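Local coordinates for FrpC operon protein (Neisseria meningitidis, PDB 5EDF) that binds the FrpC protein, is regulated by iron and has a putative part in adhesion, at residues 40-45 with 86-91; 131-136 with 159-164; 149-154 with 176-181. One frame throughout, in Å; residues are numbered along the deposited sequence.

In the fold
Interactions 2 and 3 belong to one large antiparallel sheet, whereas interaction 1 lies apart from both, joining a small hairpin to the helix 84-93. The centres of interactions 2 and 3 are 12 Å apart and their segments alternate along the chain. Strands 133-138 and 150-155 are sheet neighbours, probably bonded from Glu134 N to Ile154 O and from Tyr136 N to Tyr152 O, each at 2.8 Å. Interaction 1 lies on the opposite side of the chain's centre from interaction 2, with centres 35 Å apart, and 30 Å from interaction 3. Segment 159-164 also holds Ile162, part of the azide pocket, although that residue does not touch 131-136; a sodium ion lies about 12 Å from the Leu91 side chain.

Interaction 1: 40-45 with 86-91; sequences QDNATK and HFIQFL
Asn42 and Ala43, at the bend of a short hairpin, meet Ile88 and Leu91, one turn apart on the helix 84-93, whose Phe87 and Phe90 pack instead against Val98 of strand 98-105. The hairpin's framework starts at Gln40, whose O receives bonds from both Lys45 N and Thr44 N; the extra residue facing Gln40 makes this a classic beta bulge. Asp41 begins three consecutive residues in the left-handed helical region, a conformation that Asp and Asn tolerate better than most residues with side chains. Its own groups brace the loop: the backbone O takes a bond from Thr44 OG1 at 2.7 Å, in the carbonyl plane and on a lone pair, while OD2 uses its anti lone pair for the salt bridge to Lys45 NZ at 3.1 Å. At Asn42, CG stands anti to the backbone N (chi1 -157°), which carries the amide out toward the helix. There OD1 comes 4.1 Å from Ile88 CG2 in one of two modelled positions of Ile88, the two side chains crossing at about a right angle, a loose touch between a polar oxygen and a methyl. The contact thus joins the turn of hairpin 39-46 to helix 84-93, and no hydrogen bond ties the two segments together. Ala43, the one buried residue of the four that touch, directs its CB toward the helix and meets Leu91 CD1 at 4.0 Å; a lone methyl suits a tight turn with the helix close by. Its backbone O is bonded to Trp46 NE1. Thr44 suits the end of the turn because its short hydroxyl can fold back to Asp41, and Lys45 is long enough for its NZ to span back to the Asp41 carboxylate.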
loop_
_atom_site.group_PDB
_atom_site.type_symbol
_atom_site.label_atom_id
_atom_site.label_comp_id
_atom_site.label_asym_id
_atom_site.label_seq_id
_atom_site.Cartn_x
_atom_site.Cartn_y
_atom_site.Cartn_z
ATOM N N GLN A 40 -12.818 -4.001 17.361
ATOM C CA GLN A 40 -13.701 -3.280 18.266
ATOM C C GLN A 40 -12.974 -3.032 19.576
ATOM O O GLN A 40 -12.009 -3.716 19.896
ATOM C CB GLN A 40 -14.976 -4.079 18.499
ATOM C CG GLN A 40 -15.838 -4.224 17.265
ATOM C CD GLN A 40 -17.095 -5.010 17.524
ATOM O OE1 GLN A 40 -17.144 -5.846 18.423
ATOM N NE2 GLN A 40 -18.127 -4.739 16.739
ATOM N N ASP A 41 -13.439 -2.011 20.297
ATOM C CA ASP A 41 -13.068 -1.736 21.703
ATOM C C ASP A 41 -11.566 -1.543 21.933
ATOM O O ASP A 41 -10.911 -2.341 22.608
ATOM C CB ASP A 41 -13.628 -2.833 22.594
ATOM C CG ASP A 41 -15.147 -2.967 22.468
ATOM O OD1 ASP A 41 -15.810 -1.969 22.094
ATOM O OD2 ASP A 41 -15.676 -4.067 22.743
ATOM N N ASN A 42 -11.051 -0.489 21.319
ATOM C CA ASN A 42 -9.644 -0.090 21.398
ATOM C C ASN A 42 -8.724 -1.233 21.009
ATOM O O ASN A 42 -7.744 -1.517 21.693
ATOM C CB ASN A 42 -9.294 0.466 22.797
ATOM C CG ASN A 42 -8.063 1.400 22.781
ATOM O OD1 ASN A 42 -7.775 2.067 21.782
ATOM N ND2 ASN A 42 -7.345 1.454 23.903
ATOM N N ALA A 43 -9.071 -1.899 19.904
ATOM C CA ALA A 43 -8.292 -3.007 19.379
ATOM C C ALA A 43 -8.144 -4.190 20.367
ATOM O O ALA A 43 -7.102 -4.836 20.402
ATOM C CB ALA A 43 -6.929 -2.511 18.901
ATOM N N THR A 44 -9.181 -4.440 21.163
ATOM C CA THR A 44 -9.211 -5.592 22.102
ATOM C C THR A 44 -10.039 -6.753 21.548
ATOM O O THR A 44 -9.969 -7.880 22.050
ATOM C CB THR A 44 -9.718 -5.224 23.535
ATOM O OG1 THR A 44 -11.114 -4.881 23.489
ATOM C CG2 THR A 44 -8.898 -4.106 24.111
ATOM N N LYS A 45 -10.837 -6.493 20.521
ATOM C CA LYS A 45 -11.601 -7.571 19.893
ATOM C C LYS A 45 -11.306 -7.516 18.403
ATOM O O LYS A 45 -11.494 -6.481 17.761
ATOM C CB LYS A 45 -13.090 -7.424 20.139
ATOM C CG LYS A 45 -13.479 -7.573 21.613
ATOM C CD LYS A 45 -14.962 -7.327 21.811
ATOM C CE LYS A 45 -15.375 -7.484 23.281
ATOM N NZ LYS A 45 -14.680 -6.550 24.245
ATOM N N HIS A 86 1.481 2.674 17.666
ATOM C CA HIS A 86 1.315 3.318 16.365
ATOM C C HIS A 86 -0.055 3.015 15.779
ATOM O O HIS A 86 -0.716 3.896 15.194
ATOM C CB HIS A 86 2.433 2.935 15.419
ATOM C CG HIS A 86 3.773 3.393 15.891
ATOM N ND1 HIS A 86 4.215 4.689 15.703
ATOM C CD2 HIS A 86 4.747 2.763 16.595
ATOM C CE1 HIS A 86 5.407 4.826 16.263
ATOM N NE2 HIS A 86 5.755 3.674 16.808
ATOM N N PHE A 87 -0.501 1.756 15.915
ATOM C CA PHE A 87 -1.858 1.378 15.500
ATOM C C PHE A 87 -2.949 2.032 16.329
ATOM O O PHE A 87 -3.992 2.405 15.788
ATOM C CB PHE A 87 -2.032 -0.138 15.510
ATOM C CG PHE A 87 -1.402 -0.821 14.338
ATOM C CD1 PHE A 87 -2.096 -0.913 13.148
ATOM C CD2 PHE A 87 -0.124 -1.380 14.391
ATOM C CE1 PHE A 87 -1.550 -1.559 12.054
ATOM C CE2 PHE A 87 0.432 -2.009 13.275
ATOM C CZ PHE A 87 -0.250 -2.107 12.131
ATOM N N ILE A 88 -2.735 2.185 17.634
ATOM C CA ILE A 88 -3.739 2.841 18.468
ATOM C C ILE A 88 -3.928 4.297 18.032
ATOM O O ILE A 88 -5.048 4.776 17.922
ATOM C CB ILE A 88 -3.362 2.778 19.958
ATOM C CG1 ILE A 88 -3.538 1.345 20.442
ATOM C CG2 ILE A 88 -4.215 3.731 20.764
ATOM C CD1 ILE A 88 -2.899 1.043 21.727
ATOM N N GLN A 89 -2.833 5.005 17.798
ATOM C CA GLN A 89 -2.914 6.346 17.264
ATOM C C GLN A 89 -3.641 6.391 15.912
ATOM O O GLN A 89 -4.502 7.231 15.658
ATOM C CB GLN A 89 -1.516 6.958 17.184
ATOM C CG GLN A 89 -1.493 8.394 16.663
ATOM C CD GLN A 89 -2.063 9.366 17.646
ATOM O OE1 GLN A 89 -1.481 9.581 18.715
ATOM N NE2 GLN A 89 -3.208 9.972 17.302
ATOM N N PHE A 90 -3.272 5.476 15.033
ATOM C CA PHE A 90 -3.897 5.357 13.720
ATOM C C PHE A 90 -5.399 5.143 13.837
ATOM O O PHE A 90 -6.174 5.762 13.127
ATOM C CB PHE A 90 -3.211 4.187 13.005
ATOM C CG PHE A 90 -3.969 3.632 11.836
ATOM C CD1 PHE A 90 -3.954 4.263 10.630
ATOM C CD2 PHE A 90 -4.669 2.442 11.968
ATOM C CE1 PHE A 90 -4.654 3.718 9.556
ATOM C CE2 PHE A 90 -5.362 1.911 10.888
ATOM C CZ PHE A 90 -5.350 2.556 9.708
ATOM N N LEU A 91 -5.807 4.288 14.752
ATOM C CA LEU A 91 -7.234 4.037 14.914
ATOM C C LEU A 91 -7.999 5.242 15.495
ATOM O O LEU A 91 -9.195 5.408 15.241
ATOM C CB LEU A 91 -7.470 2.769 15.731
ATOM C CG LEU A 91 -7.078 1.452 15.059
ATOM C CD1 LEU A 91 -7.190 0.297 16.040
ATOM C CD2 LEU A 91 -7.981 1.219 13.853
#

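Interaction 2: 131-136 with 159-164; sequences PEYEAY and NPAIIT
Tyr133 lays its ring across the gap toward Ile163 and Ala161, its side chain at about a right angle to that of Ile163. One ring corner does the closest touching: Tyr133 CE1 lies 4.0 Å from Ile163 CD1, with the methyl approaching the ring obliquely. Farther out, Tyr133 OH comes within 4.4 Å of Ala161 CB. With chi1 of -79°, CG of Tyr133 sits anti to its carbonyl carbon, and the ring projects toward the other strand; in Ile163 the extended chi2 (174°) carries CD1 out as the touching end. Each residue type fits its place. The tyrosine is long enough to cross, the beta-branched isoleucine suits a strand and ends its longer branch in an apolar methyl that meets the ring, and the alanine methyl leaves room for the phenolic end. The strands here are not neighbours: strand 150-155 runs between them. On the way across, the Tyr133 side chain also touches Tyr153 and Lys155 of that middle strand. Ile162 turns away from the contact; its side chain touches Leu110, and both residues belong to the azide pocket. Helix 205-224 closes over the contact, with Val209 and His212 against Tyr133 and His212 against Ala161. Tyr133, Ala161 and Ile163 thus form part of the buried layer between this antiparallel sheet and helix 205-224, spanning strand 150-155.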
loop_
_atom_site.group_PDB
_atom_site.type_symbol
_atom_site.label_atom_id
_atom_site.label_comp_id
_atom_site.label_asym_id
_atom_site.label_seq_id
_atom_site.Cartn_x
_atom_site.Cartn_y
_atom_site.Cartn_z
ATOM N N PRO A 131 15.936 -2.484 -13.935
ATOM C CA PRO A 131 15.682 -2.423 -15.376
ATOM C C PRO A 131 14.223 -2.675 -15.778
ATOM O O PRO A 131 13.774 -2.122 -16.769
ATOM C CB PRO A 131 16.625 -3.487 -15.950
ATOM C CG PRO A 131 16.941 -4.378 -14.823
ATOM C CD PRO A 131 16.895 -3.557 -13.581
ATOM N N GLU A 132 13.512 -3.471 -14.979
ATOM C CA GLU A 132 12.074 -3.714 -15.174
ATOM C C GLU A 132 11.145 -2.545 -14.848
ATOM O O GLU A 132 9.966 -2.619 -15.148
ATOM C CB GLU A 132 11.652 -4.964 -14.386
ATOM C CG GLU A 132 11.476 -4.841 -12.850
ATOM C CD GLU A 132 12.766 -4.884 -12.008
ATOM O OE1 GLU A 132 13.890 -4.847 -12.555
ATOM O OE2 GLU A 132 12.639 -4.926 -10.756
ATOM N N TYR A 133 11.667 -1.498 -14.219
ATOM C CA TYR A 133 10.940 -0.270 -14.078
ATOM C C TYR A 133 11.462 0.765 -15.035
ATOM O O TYR A 133 12.677 0.955 -15.152
ATOM C CB TYR A 133 11.063 0.309 -12.662
ATOM C CG TYR A 133 10.181 -0.328 -11.618
ATOM C CD1 TYR A 133 8.975 0.249 -11.255
ATOM C CD2 TYR A 133 10.551 -1.504 -10.976
ATOM C CE1 TYR A 133 8.172 -0.322 -10.314
ATOM C CE2 TYR A 133 9.739 -2.085 -10.034
ATOM C CZ TYR A 133 8.542 -1.486 -9.705
ATOM O OH TYR A 133 7.720 -2.068 -8.735
ATOM N N GLU A 134 10.557 1.441 -15.718
ATOM C CA GLU A 134 10.884 2.653 -16.466
ATOM C C GLU A 134 10.690 3.822 -15.528
ATOM O O GLU A 134 9.672 3.871 -14.800
ATOM C CB GLU A 134 9.961 2.811 -17.686
ATOM C CG GLU A 134 10.322 1.856 -18.834
ATOM C CD GLU A 134 9.405 1.992 -20.041
ATOM O OE1 GLU A 134 8.547 2.892 -20.042
ATOM O OE2 GLU A 134 9.535 1.192 -20.993
ATOM N N ALA A 135 11.616 4.754 -15.491
ATOM C CA ALA A 135 11.570 5.928 -14.650
ATOM C C ALA A 135 11.335 7.161 -15.474
ATOM O O ALA A 135 11.883 7.304 -16.583
ATOM C CB ALA A 135 12.843 6.080 -13.839
ATOM N N TYR A 136 10.511 8.060 -14.938
ATOM C CA TYR A 136 10.166 9.327 -15.588
ATOM C C TYR A 136 10.172 10.461 -14.593
ATOM O O TYR A 136 9.852 10.273 -13.396
ATOM C CB TYR A 136 8.782 9.287 -16.234
ATOM C CG TYR A 136 8.579 8.215 -17.280
ATOM C CD1 TYR A 136 8.718 8.492 -18.634
ATOM C CD2 TYR A 136 8.342 6.892 -16.916
ATOM C CE1 TYR A 136 8.610 7.471 -19.600
ATOM C CE2 TYR A 136 8.204 5.889 -17.873
ATOM C CZ TYR A 136 8.330 6.181 -19.212
ATOM O OH TYR A 136 8.215 5.197 -20.184
ATOM N N ASN A 159 2.649 -8.635 -13.408
ATOM C CA ASN A 159 2.166 -7.911 -12.274
ATOM C C ASN A 159 2.573 -6.414 -12.366
ATOM O O ASN A 159 3.426 -5.937 -11.608
ATOM C CB ASN A 159 2.689 -8.569 -10.986
ATOM C CG ASN A 159 2.024 -9.897 -10.688
ATOM O OD1 ASN A 159 0.925 -10.170 -11.141
ATOM N ND2 ASN A 159 2.687 -10.714 -9.892
ATOM N N PRO A 160 1.926 -5.663 -13.273
ATOM C CA PRO A 160 2.368 -4.314 -13.514
ATOM C C PRO A 160 2.089 -3.369 -12.322
ATOM O O PRO A 160 1.275 -3.659 -11.437
ATOM C CB PRO A 160 1.541 -3.879 -14.719
ATOM C CG PRO A 160 0.364 -4.681 -14.661
ATOM C CD PRO A 160 0.854 -6.042 -14.198
ATOM N N ALA A 161 2.755 -2.227 -12.304
ATOM C CA ALA A 161 2.593 -1.264 -11.234
ATOM C C ALA A 161 2.960 0.103 -11.743
ATOM O O ALA A 161 3.855 0.240 -12.606
ATOM C CB ALA A 161 3.491 -1.615 -10.043
ATOM N N ILE A 162 2.323 1.138 -11.206
ATOM C CA ILE A 162 2.722 2.505 -11.444
ATOM C C ILE A 162 2.836 3.218 -10.100
ATOM O O ILE A 162 1.859 3.278 -9.321
ATOM C CB ILE A 162 1.799 3.257 -12.445
ATOM C CG1 ILE A 162 2.197 4.737 -12.533
ATOM C CG2 ILE A 162 0.350 3.104 -12.055
ATOM C CD1 ILE A 162 1.775 5.443 -13.826
ATOM N N ILE A 163 4.041 3.725 -9.802
ATOM C CA ILE A 163 4.358 4.420 -8.578
ATOM C C ILE A 163 4.557 5.887 -8.966
ATOM O O ILE A 163 5.338 6.208 -9.857
ATOM C CB ILE A 163 5.656 3.892 -7.959
ATOM C CG1 ILE A 163 5.579 2.399 -7.666
ATOM C CG2 ILE A 163 5.996 4.739 -6.687
ATOM C CD1 ILE A 163 6.929 1.761 -7.173
ATOM N N THR A 164 3.804 6.796 -8.340
ATOM C CA THR A 164 3.900 8.246 -8.617
ATOM C C THR A 164 4.291 8.957 -7.346
ATOM O O THR A 164 3.691 8.772 -6.306
ATOM C CB THR A 164 2.585 8.811 -9.136
ATOM O OG1 THR A 164 2.081 8.012 -10.204
ATOM C CG2 THR A 164 2.741 10.266 -9.630
#

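Interaction 3: 149-154 with 176-181; sequences HEFYYI and DSYSTS
His149 NE2 is hydrogen-bonded to Glu137 OE2, while the other ring nitrogen of the imidazole, ND1, lies 3.6 Å from Tyr178 OH, too far to count as a hydrogen bond. The two side chains meet at a slant, the hydroxyl coming neither squarely over the imidazole face nor at its edge. The first torsion of His149 places CG anti to the backbone N (chi1 -161°) and swings the ring alongside its neighbour two residues on. There Phe151 CE2 lies over one imidazole face, 3.8 Å above the plane of the His149 ring and offset toward the rim. Tyr178 in turn meets Phe151 at the edge: its CE2 is 4.4 Å from Phe151 CE2 and near the plane of that ring. Long aromatic side chains suit Phe151 and Tyr178 because the two must reach across strand 161-167, which runs between their strands; the CA atoms of Phe151 and Thr180 are 9.4 Å apart. His165 of that intervening strand meets the Tyr178 ring with planes about 25° apart, and Gln202 touches both Phe151 and Tyr178. The Glu137 carboxylate may favour a protonated imidazole, while the touch with Tyr178 rests on van der Waals packing of the rings and of the hydroxyl, not on a directed polar bond.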
loop_
_atom_site.group_PDB
_atom_site.type_symbol
_atom_site.label_atom_id
_atom_site.label_comp_id
_atom_site.label_asym_id
_atom_site.label_seq_id
_atom_site.Cartn_x
_atom_site.Cartn_y
_atom_site.Cartn_z
ATOM N N HIS A 149 7.094 19.103 -9.410
ATOM C CA HIS A 149 8.091 18.085 -9.621
ATOM C C HIS A 149 7.475 16.727 -9.290
ATOM O O HIS A 149 7.101 16.506 -8.148
ATOM C CB HIS A 149 9.288 18.329 -8.691
ATOM C CG HIS A 149 10.541 17.642 -9.126
ATOM N ND1 HIS A 149 11.677 17.614 -8.344
ATOM C CD2 HIS A 149 10.858 16.997 -10.271
ATOM C CE1 HIS A 149 12.635 16.972 -8.989
ATOM N NE2 HIS A 149 12.163 16.582 -10.159
ATOM N N GLU A 150 7.401 15.850 -10.271
ATOM C CA GLU A 150 6.756 14.546 -10.083
ATOM C C GLU A 150 7.601 13.487 -10.748
ATOM O O GLU A 150 8.319 13.760 -11.731
ATOM C CB GLU A 150 5.332 14.556 -10.618
ATOM C CG GLU A 150 4.656 15.897 -10.308
ATOM C CD GLU A 150 3.155 15.861 -10.218
ATOM O OE1 GLU A 150 2.532 15.102 -10.984
ATOM O OE2 GLU A 150 2.613 16.631 -9.387
ATOM N N PHE A 151 7.592 12.306 -10.175
ATOM C CA PHE A 151 8.304 11.137 -10.665
ATOM C C PHE A 151 7.337 9.984 -10.869
ATOM O O PHE A 151 6.370 9.824 -10.089
ATOM C CB PHE A 151 9.324 10.669 -9.624
ATOM C CG PHE A 151 10.391 11.645 -9.331
ATOM C CD1 PHE A 151 11.554 11.632 -10.083
ATOM C CD2 PHE A 151 10.248 12.584 -8.344
ATOM C CE1 PHE A 151 12.581 12.533 -9.842
ATOM C CE2 PHE A 151 11.274 13.514 -8.085
ATOM C CZ PHE A 151 12.451 13.474 -8.839
ATOM N N TYR A 152 7.579 9.160 -11.872
ATOM C CA TYR A 152 6.849 7.951 -12.139
ATOM C C TYR A 152 7.810 6.817 -12.266
ATOM O O TYR A 152 8.844 6.977 -12.921
ATOM C CB TYR A 152 6.042 8.053 -13.445
ATOM C CG TYR A 152 5.005 9.143 -13.476
ATOM C CD1 TYR A 152 3.673 8.893 -13.187
ATOM C CD2 TYR A 152 5.363 10.459 -13.785
ATOM C CE1 TYR A 152 2.734 9.913 -13.224
ATOM C CE2 TYR A 152 4.423 11.480 -13.814
ATOM C CZ TYR A 152 3.107 11.208 -13.541
ATOM O OH TYR A 152 2.175 12.194 -13.607
ATOM N N TYR A 153 7.479 5.678 -11.695
ATOM C CA TYR A 153 8.176 4.426 -11.868
ATOM C C TYR A 153 7.164 3.392 -12.320
ATOM O O TYR A 153 6.235 3.071 -11.576
ATOM C CB TYR A 153 8.915 4.027 -10.607
ATOM C CG TYR A 153 9.792 5.145 -10.066
ATOM C CD1 TYR A 153 10.999 5.440 -10.653
ATOM C CD2 TYR A 153 9.408 5.904 -8.979
ATOM C CE1 TYR A 153 11.799 6.497 -10.183
ATOM C CE2 TYR A 153 10.188 6.932 -8.505
ATOM C CZ TYR A 153 11.392 7.218 -9.107
ATOM O OH TYR A 153 12.191 8.232 -8.609
ATOM N N ILE A 154 7.335 2.835 -13.506
ATOM C CA ILE A 154 6.359 1.969 -14.143
ATOM C C ILE A 154 6.965 0.603 -14.405
ATOM O O ILE A 154 7.973 0.490 -15.088
ATOM C CB ILE A 154 5.847 2.575 -15.474
ATOM C CG1 ILE A 154 5.227 3.934 -15.209
ATOM C CG2 ILE A 154 4.872 1.628 -16.152
ATOM C CD1 ILE A 154 4.693 4.641 -16.422
ATOM N N ASP A 176 8.925 21.499 1.567
ATOM C CA ASP A 176 8.738 20.390 0.622
ATOM C C ASP A 176 7.939 19.316 1.330
ATOM O O ASP A 176 8.204 19.001 2.487
ATOM C CB ASP A 176 10.066 19.781 0.146
ATOM C CG ASP A 176 10.682 20.524 -1.035
ATOM O OD1 ASP A 176 10.184 21.603 -1.414
ATOM O OD2 ASP A 176 11.681 20.008 -1.584
ATOM N N SER A 177 6.962 18.755 0.625
ATOM C CA SER A 177 6.114 17.715 1.183
ATOM C C SER A 177 5.787 16.721 0.073
ATOM O O SER A 177 4.893 16.965 -0.736
ATOM C CB SER A 177 4.835 18.331 1.750
ATOM O OG SER A 177 4.082 17.383 2.479
ATOM N N TYR A 178 6.534 15.616 0.028
ATOM C CA TYR A 178 6.312 14.608 -1.007
ATOM C C TYR A 178 5.272 13.607 -0.552
ATOM O O TYR A 178 5.168 13.303 0.634
ATOM C CB TYR A 178 7.619 13.890 -1.393
ATOM C CG TYR A 178 8.455 14.730 -2.326
ATOM C CD1 TYR A 178 9.186 15.799 -1.851
ATOM C CD2 TYR A 178 8.455 14.483 -3.696
ATOM C CE1 TYR A 178 9.941 16.588 -2.729
ATOM C CE2 TYR A 178 9.195 15.257 -4.568
ATOM C CZ TYR A 178 9.929 16.292 -4.071
ATOM O OH TYR A 178 10.673 17.107 -4.929
ATOM N N SER A 179 4.499 13.119 -1.505
ATOM C CA SER A 179 3.595 11.995 -1.274
ATOM C C SER A 179 3.656 11.016 -2.438
ATOM O O SER A 179 4.175 11.335 -3.518
ATOM C CB SER A 179 2.185 12.497 -1.079
ATOM O OG SER A 179 1.710 13.128 -2.216
ATOM N N THR A 180 3.088 9.834 -2.234
ATOM C CA THR A 180 3.236 8.708 -3.132
ATOM C C THR A 180 1.908 8.009 -3.336
ATOM O O THR A 180 1.131 7.807 -2.395
ATOM C CB THR A 180 4.213 7.698 -2.557
ATOM O OG1 THR A 180 5.457 8.340 -2.268
ATOM C CG2 THR A 180 4.466 6.553 -3.518
ATOM N N SER A 181 1.640 7.615 -4.575
ATOM C CA SER A 181 0.517 6.724 -4.882
ATOM C C SER A 181 1.069 5.500 -5.607
ATOM O O SER A 181 2.033 5.607 -6.390
ATOM C CB SER A 181 -0.516 7.407 -5.758
ATOM O OG SER A 181 -0.042 7.632 -7.065
#